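Local structure of decaprenyl diphosphate synthase (Rhodobacter capsulatus, 3MZV) at residues A262-V267 / A283-H288; L223-K228 / T246-K251. The protein probably extends farnesyl diphosphate with successive isopentenyl diphosphate units into long all-trans polyprenyl diphosphates for quinone side chains, using magnesium as cofactor. All blocks are in the same frame, centred on the assembly; numbering follows the deposited sequence.

Contact 1 of 2, residues A262-V267 / A283-H288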
loop_
_atom_site.group_PDB
_atom_site.type_symbol
_atom_site.label_atom_id
_atom_site.label_comp_id
_atom_site.label_asym_id
_atom_site.label_seq_id
_atom_site.Cartn_x
_atom_site.Cartn_y
_atom_site.Cartn_z
ATOM N N ALA B 262 -34.987 -18.865 2.729
ATOM C CA ALA B 262 -34.255 -20.001 3.263
ATOM C C ALA B 262 -33.181 -20.516 2.288
ATOM O O ALA B 262 -32.084 -20.876 2.705
ATOM C CB ALA B 262 -35.217 -21.145 3.722
ATOM N N PHE B 263 -33.491 -20.556 1.001
ATOM C CA PHE B 263 -32.480 -20.887 -0.009
ATOM C C PHE B 263 -31.322 -19.891 0.021
ATOM O O PHE B 263 -30.165 -20.287 0.098
ATOM C CB PHE B 263 -33.067 -20.855 -1.407
ATOM C CG PHE B 263 -32.039 -20.881 -2.498
ATOM C CD1 PHE B 263 -31.371 -22.062 -2.804
ATOM C CD2 PHE B 263 -31.670 -19.728 -3.141
ATOM C CE1 PHE B 263 -30.407 -22.084 -3.786
ATOM C CE2 PHE B 263 -30.714 -19.746 -4.157
ATOM C CZ PHE B 263 -30.078 -20.937 -4.474
ATOM N N TRP B 264 -31.639 -18.614 -0.038
ATOM C CA TRP B 264 -30.589 -17.581 0.010
ATOM C C TRP B 264 -29.788 -17.648 1.315
ATOM O O TRP B 264 -28.559 -17.486 1.309
ATOM C CB TRP B 264 -31.144 -16.166 -0.198
ATOM C CG TRP B 264 -31.686 -15.976 -1.565
ATOM C CD1 TRP B 264 -32.963 -15.743 -1.880
ATOM C CD2 TRP B 264 -30.958 -15.998 -2.811
ATOM N NE1 TRP B 264 -33.121 -15.653 -3.235
ATOM C CE2 TRP B 264 -31.898 -15.774 -3.838
ATOM C CE3 TRP B 264 -29.601 -16.163 -3.156
ATOM C CZ2 TRP B 264 -31.547 -15.731 -5.174
ATOM C CZ3 TRP B 264 -29.241 -16.107 -4.471
ATOM C CH2 TRP B 264 -30.212 -15.922 -5.490
ATOM N N LYS B 265 -30.462 -17.910 2.422
ATOM C CA LYS B 265 -29.805 -18.058 3.705
ATOM C C LYS B 265 -28.777 -19.211 3.681
ATOM O O LYS B 265 -27.607 -19.055 4.141
ATOM C CB LYS B 265 -30.850 -18.313 4.777
ATOM C CG LYS B 265 -30.551 -17.770 6.135
ATOM C CD LYS B 265 -31.797 -17.871 7.095
ATOM C CE LYS B 265 -32.987 -16.940 6.640
ATOM N NZ LYS B 265 -33.089 -15.648 7.448
ATOM N N ARG B 266 -29.217 -20.342 3.134
ATOM C CA ARG B 266 -28.399 -21.527 2.982
ATOM C C ARG B 266 -27.146 -21.248 2.179
ATOM O O ARG B 266 -26.043 -21.461 2.680
ATOM C CB ARG B 266 -29.191 -22.693 2.332
ATOM C CG ARG B 266 -28.385 -23.945 2.116
ATOM C CD ARG B 266 -29.242 -25.136 1.793
ATOM N NE ARG B 266 -29.813 -25.057 0.445
ATOM C CZ ARG B 266 -29.149 -25.318 -0.676
ATOM N NH1 ARG B 266 -29.780 -25.259 -1.837
ATOM N NH2 ARG B 266 -27.848 -25.662 -0.640
ATOM N N VAL B 267 -27.303 -20.746 0.971
ATOM C CA VAL B 267 -26.209 -20.653 0.040
ATOM C C VAL B 267 -25.339 -19.397 0.233
ATOM O O VAL B 267 -24.158 -19.430 -0.104
ATOM C CB VAL B 267 -26.650 -20.765 -1.487
ATOM C CG1 VAL B 267 -27.374 -22.078 -1.812
ATOM C CG2 VAL B 267 -27.477 -19.594 -1.914
ATOM N N ALA B 283 -32.136 -19.235 -11.577
ATOM C CA ALA B 283 -33.554 -19.430 -11.839
ATOM C C ALA B 283 -34.398 -18.455 -11.011
ATOM O O ALA B 283 -35.375 -17.889 -11.536
ATOM C CB ALA B 283 -33.982 -20.857 -11.587
ATOM N N LEU B 284 -34.012 -18.218 -9.757
ATOM C CA LEU B 284 -34.738 -17.233 -8.946
ATOM C C LEU B 284 -34.555 -15.809 -9.475
ATOM O O LEU B 284 -35.500 -14.986 -9.487
ATOM C CB LEU B 284 -34.326 -17.279 -7.467
ATOM C CG LEU B 284 -34.728 -18.576 -6.714
ATOM C CD1 LEU B 284 -34.350 -18.476 -5.248
ATOM C CD2 LEU B 284 -36.293 -18.871 -6.907
ATOM N N MET B 285 -33.318 -15.494 -9.889
ATOM C CA MET B 285 -33.039 -14.221 -10.473
ATOM C C MET B 285 -33.925 -13.962 -11.692
ATOM O O MET B 285 -34.535 -12.882 -11.790
ATOM C CB MET B 285 -31.547 -14.102 -10.814
ATOM C CG MET B 285 -30.653 -14.148 -9.645
ATOM S SD MET B 285 -28.823 -14.125 -10.147
ATOM C CE MET B 285 -28.240 -13.889 -8.492
ATOM N N THR B 286 -34.023 -14.951 -12.575
ATOM C CA THR B 286 -34.802 -14.857 -13.784
ATOM C C THR B 286 -36.306 -14.691 -13.476
ATOM O O THR B 286 -36.956 -13.801 -14.003
ATOM C CB THR B 286 -34.575 -16.083 -14.704
ATOM O OG1 THR B 286 -33.215 -16.067 -15.151
ATOM C CG2 THR B 286 -35.477 -16.008 -15.943
ATOM N N LYS B 287 -36.819 -15.506 -12.572
ATOM C CA LYS B 287 -38.225 -15.382 -12.102
ATOM C C LYS B 287 -38.554 -13.976 -11.648
ATOM O O LYS B 287 -39.591 -13.443 -12.018
ATOM C CB LYS B 287 -38.442 -16.396 -10.956
ATOM C CG LYS B 287 -39.737 -16.321 -10.113
ATOM C CD LYS B 287 -39.629 -17.389 -8.992
ATOM C CE LYS B 287 -40.943 -17.628 -8.296
ATOM N NZ LYS B 287 -40.968 -16.910 -7.022
ATOM N N HIS B 288 -37.650 -13.363 -10.875
ATOM C CA HIS B 288 -37.825 -12.017 -10.319
ATOM C C HIS B 288 -37.347 -10.831 -11.185
ATOM O O HIS B 288 -37.461 -9.683 -10.778
ATOM C CB HIS B 288 -37.157 -11.957 -8.946
ATOM C CG HIS B 288 -37.848 -12.776 -7.922
ATOM N ND1 HIS B 288 -39.198 -12.628 -7.648
ATOM C CD2 HIS B 288 -37.389 -13.740 -7.082
ATOM C CE1 HIS B 288 -39.535 -13.472 -6.689
ATOM N NE2 HIS B 288 -38.457 -14.152 -6.323
#

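Contact 2 of 2, residues L223-K228 / T246-K251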
loop_
_atom_site.group_PDB
_atom_site.type_symbol
_atom_site.label_atom_id
_atom_site.label_comp_id
_atom_site.label_asym_id
_atom_site.label_seq_id
_atom_site.Cartn_x
_atom_site.Cartn_y
_atom_site.Cartn_z
ATOM N N LEU B 223 -22.473 -10.191 -15.757
ATOM C CA LEU B 223 -21.904 -11.250 -16.561
ATOM C C LEU B 223 -21.474 -12.429 -15.671
ATOM O O LEU B 223 -21.480 -13.577 -16.105
ATOM C CB LEU B 223 -20.733 -10.713 -17.368
ATOM C CG LEU B 223 -21.003 -9.729 -18.515
ATOM C CD1 LEU B 223 -19.646 -9.166 -19.012
ATOM C CD2 LEU B 223 -21.794 -10.333 -19.684
ATOM N N ASP B 224 -21.168 -12.151 -14.414
ATOM C CA ASP B 224 -20.797 -13.220 -13.486
ATOM C C ASP B 224 -21.933 -14.252 -13.269
ATOM O O ASP B 224 -21.654 -15.411 -12.948
ATOM C CB ASP B 224 -20.402 -12.655 -12.164
ATOM C CG ASP B 224 -19.295 -13.467 -11.496
ATOM O OD1 ASP B 224 -18.166 -13.395 -12.019
ATOM O OD2 ASP B 224 -19.571 -14.184 -10.504
ATOM N N TYR B 225 -23.183 -13.824 -13.441
ATOM C CA TYR B 225 -24.368 -14.717 -13.350
ATOM C C TYR B 225 -25.017 -15.058 -14.686
ATOM O O TYR B 225 -26.213 -15.417 -14.765
ATOM C CB TYR B 225 -25.392 -14.124 -12.396
ATOM C CG TYR B 225 -25.014 -14.250 -10.964
ATOM C CD1 TYR B 225 -25.248 -15.429 -10.283
ATOM C CD2 TYR B 225 -24.448 -13.179 -10.252
ATOM C CE1 TYR B 225 -24.935 -15.548 -8.936
ATOM C CE2 TYR B 225 -24.113 -13.307 -8.928
ATOM C CZ TYR B 225 -24.354 -14.504 -8.274
ATOM O OH TYR B 225 -24.050 -14.646 -6.955
ATOM N N GLY B 226 -24.214 -15.008 -15.734
ATOM C CA GLY B 226 -24.644 -15.408 -17.075
ATOM C C GLY B 226 -25.404 -14.347 -17.878
ATOM O O GLY B 226 -26.045 -14.680 -18.870
ATOM N N GLY B 227 -25.362 -13.083 -17.456
ATOM C CA GLY B 227 -26.049 -12.022 -18.187
ATOM C C GLY B 227 -27.574 -12.128 -18.124
ATOM O O GLY B 227 -28.119 -12.952 -17.383
ATOM N N LYS B 228 -28.250 -11.291 -18.909
ATOM C CA LYS B 228 -29.714 -11.253 -18.960
ATOM C C LYS B 228 -30.325 -12.648 -19.122
ATOM O O LYS B 228 -31.310 -12.985 -18.468
ATOM C CB LYS B 228 -30.181 -10.335 -20.104
ATOM C CG LYS B 228 -31.701 -10.222 -20.294
ATOM C CD LYS B 228 -32.094 -10.499 -21.759
ATOM C CE LYS B 228 -33.510 -9.997 -22.122
ATOM N NZ LYS B 228 -33.542 -8.493 -22.289
ATOM N N THR B 246 -24.075 -8.851 -4.543
ATOM C CA THR B 246 -24.112 -7.969 -5.714
ATOM C C THR B 246 -25.551 -7.746 -6.149
ATOM O O THR B 246 -26.431 -8.521 -5.771
ATOM C CB THR B 246 -23.248 -8.551 -6.864
ATOM O OG1 THR B 246 -23.744 -9.809 -7.306
ATOM C CG2 THR B 246 -21.750 -8.705 -6.417
ATOM N N MET B 247 -25.768 -6.743 -6.988
ATOM C CA MET B 247 -27.110 -6.334 -7.387
ATOM C C MET B 247 -28.089 -7.492 -7.721
ATOM O O MET B 247 -29.205 -7.478 -7.218
ATOM C CB MET B 247 -27.067 -5.296 -8.522
ATOM C CG MET B 247 -28.324 -4.590 -8.753
ATOM S SD MET B 247 -28.232 -3.190 -9.999
ATOM C CE MET B 247 -28.003 -1.817 -8.811
ATOM N N PRO B 248 -27.693 -8.462 -8.572
ATOM C CA PRO B 248 -28.691 -9.469 -8.993
ATOM C C PRO B 248 -29.122 -10.339 -7.804
ATOM O O PRO B 248 -30.242 -10.822 -7.744
ATOM C CB PRO B 248 -27.943 -10.318 -10.011
ATOM C CG PRO B 248 -26.635 -9.666 -10.191
ATOM C CD PRO B 248 -26.435 -8.580 -9.325
ATOM N N VAL B 249 -28.219 -10.534 -6.842
ATOM C CA VAL B 249 -28.585 -11.247 -5.616
ATOM C C VAL B 249 -29.414 -10.396 -4.719
ATOM O O VAL B 249 -30.442 -10.837 -4.247
ATOM C CB VAL B 249 -27.360 -11.749 -4.837
ATOM C CG1 VAL B 249 -27.782 -12.500 -3.530
ATOM C CG2 VAL B 249 -26.481 -12.619 -5.730
ATOM N N ILE B 250 -28.953 -9.169 -4.427
ATOM C CA ILE B 250 -29.699 -8.268 -3.522
ATOM C C ILE B 250 -31.173 -8.109 -3.975
ATOM O O ILE B 250 -32.101 -8.158 -3.174
ATOM C CB ILE B 250 -29.025 -6.882 -3.496
ATOM C CG1 ILE B 250 -27.663 -6.980 -2.831
ATOM C CG2 ILE B 250 -29.923 -5.849 -2.817
ATOM C CD1 ILE B 250 -26.745 -5.733 -3.166
ATOM N N LYS B 251 -31.356 -7.872 -5.264
ATOM C CA LYS B 251 -32.709 -7.682 -5.809
ATOM C C LYS B 251 -33.558 -8.951 -5.656
ATOM O O LYS B 251 -34.727 -8.863 -5.374
ATOM C CB LYS B 251 -32.655 -7.277 -7.271
ATOM C CG LYS B 251 -32.239 -5.836 -7.500
ATOM C CD LYS B 251 -32.294 -5.478 -8.977
ATOM C CE LYS B 251 -31.873 -4.021 -9.268
ATOM N NZ LYS B 251 -32.834 -3.047 -8.690
HETATM O O HOH W 1 -23.005 -12.445 -5.925
#

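Contact 1 of 2, residues A262-V267 / A283-H288
A helical hairpin in the mainly helical polyprenyl synthase fold is joined here by Phe263 and Trp264 of helix 258-270 packing against Leu284 and Met285 of helix 277-287. The two segments run roughly antiparallel, at 141°, but their axes stay 13.0 Å apart, a separation that leaves aromatic and long aliphatic side chains to span the interface. Leu284 points toward the other helix and meets both aromatic rings through one methyl: its CD1 lies 3.6 Å from CD2 of Phe263 and 3.7 Å from NE1 of Trp264, approaching each ring obliquely. The Trp264 and Leu284 side chains overlap while pointing opposite ways, and CB of Leu284 also lies 3.9 Å from Trp264 CZ2. With CG anti to the carbonyl carbon (chi1 -66°), the indole of Trp264 carries its six-membered ring across to the second helix, where CH2 meets Met285 CE at 4.1 Å; the extended Met285 chain delivers that methyl at an angle to the ring. Phe263 takes a different first torsion, CG anti to the backbone nitrogen (chi1 167°), which lays its CD2 over the centre of the Trp264 ring, 3.8 Å above the plane. Replacing the indole of Trp264 by the methyl of an alanine would probably open a gap between the helices, leaving Leu284 CD1 and the Met285 methyl without their indole partner. No hydrogen bond crosses the contact; nearby, Glu260 forms a salt bridge with Lys287 and a hydrogen bond with His288, while Arg266 forms a salt bridge with Asp277. Beyond the hairpin, the indole rests on Ala252 and Val253 of helix 247-254, and Met285 continues onto Thr290 and Leu291 of helix 290-308.

Contact 2 of 2, residues L223-K228 / T246-K251
Tyr225 turns CG anti to its carbonyl carbon (chi1 -75°), sending its ring toward helix 247-254, while Thr246, with OG1 set between its backbone nitrogen and carbonyl carbon (chi1 62°), places that hydroxyl at the ring's edge. OG1 lies 3.9 Å from Tyr225 CE2, near the ring plane, and one water joins the two hydroxyls: it stands 2.6 Å from Tyr225 OH, in the plane of the ring, and donates to Thr246 OG1 at 3.1 Å. Both polar ends are buried, and this bridge gives each a partner. The rest is packing. Val249 CG2 comes obliquely to the phenol end, 3.4 Å from Tyr225 OH, and Pro248 CG meets CD2 nearer the ring's base at 4.1 Å. Tyr225 directly follows Asp224, the last residue of a sequence consistent with the family's second aspartate-rich motif. A Schellman motif with Gly226 at C-prime, its positive phi favouring glycine, ends helix 199-224 here. The contact thus joins that helix end to the start of helix 247-254, with Tyr172 of helix 169-194 against Thr246 and Leu278 of helix 277-287 against Tyr225.

Both segments of contact 2 precede those of contact 1 in the sequence, and helix 247-254 leads directly to helix 258-270, which carries the first segment of contact 1. Their centres are 11 Å apart, on the same side of the chain's centre, and the two touch through apolar side chains. Met285 CE reaches Val249 CG2 at 3.5 Å and Tyr225 CE1 at 3.7 Å, while Val249 CG1, the other branch, meets Trp264 CZ3 at 4.0 Å. Val249 and Met285 therefore connect the two, packing the outer helices 258-270 and 277-287 onto the buried contact at the end of helix 199-224, which carries a sequence consistent with the second aspartate-rich motif.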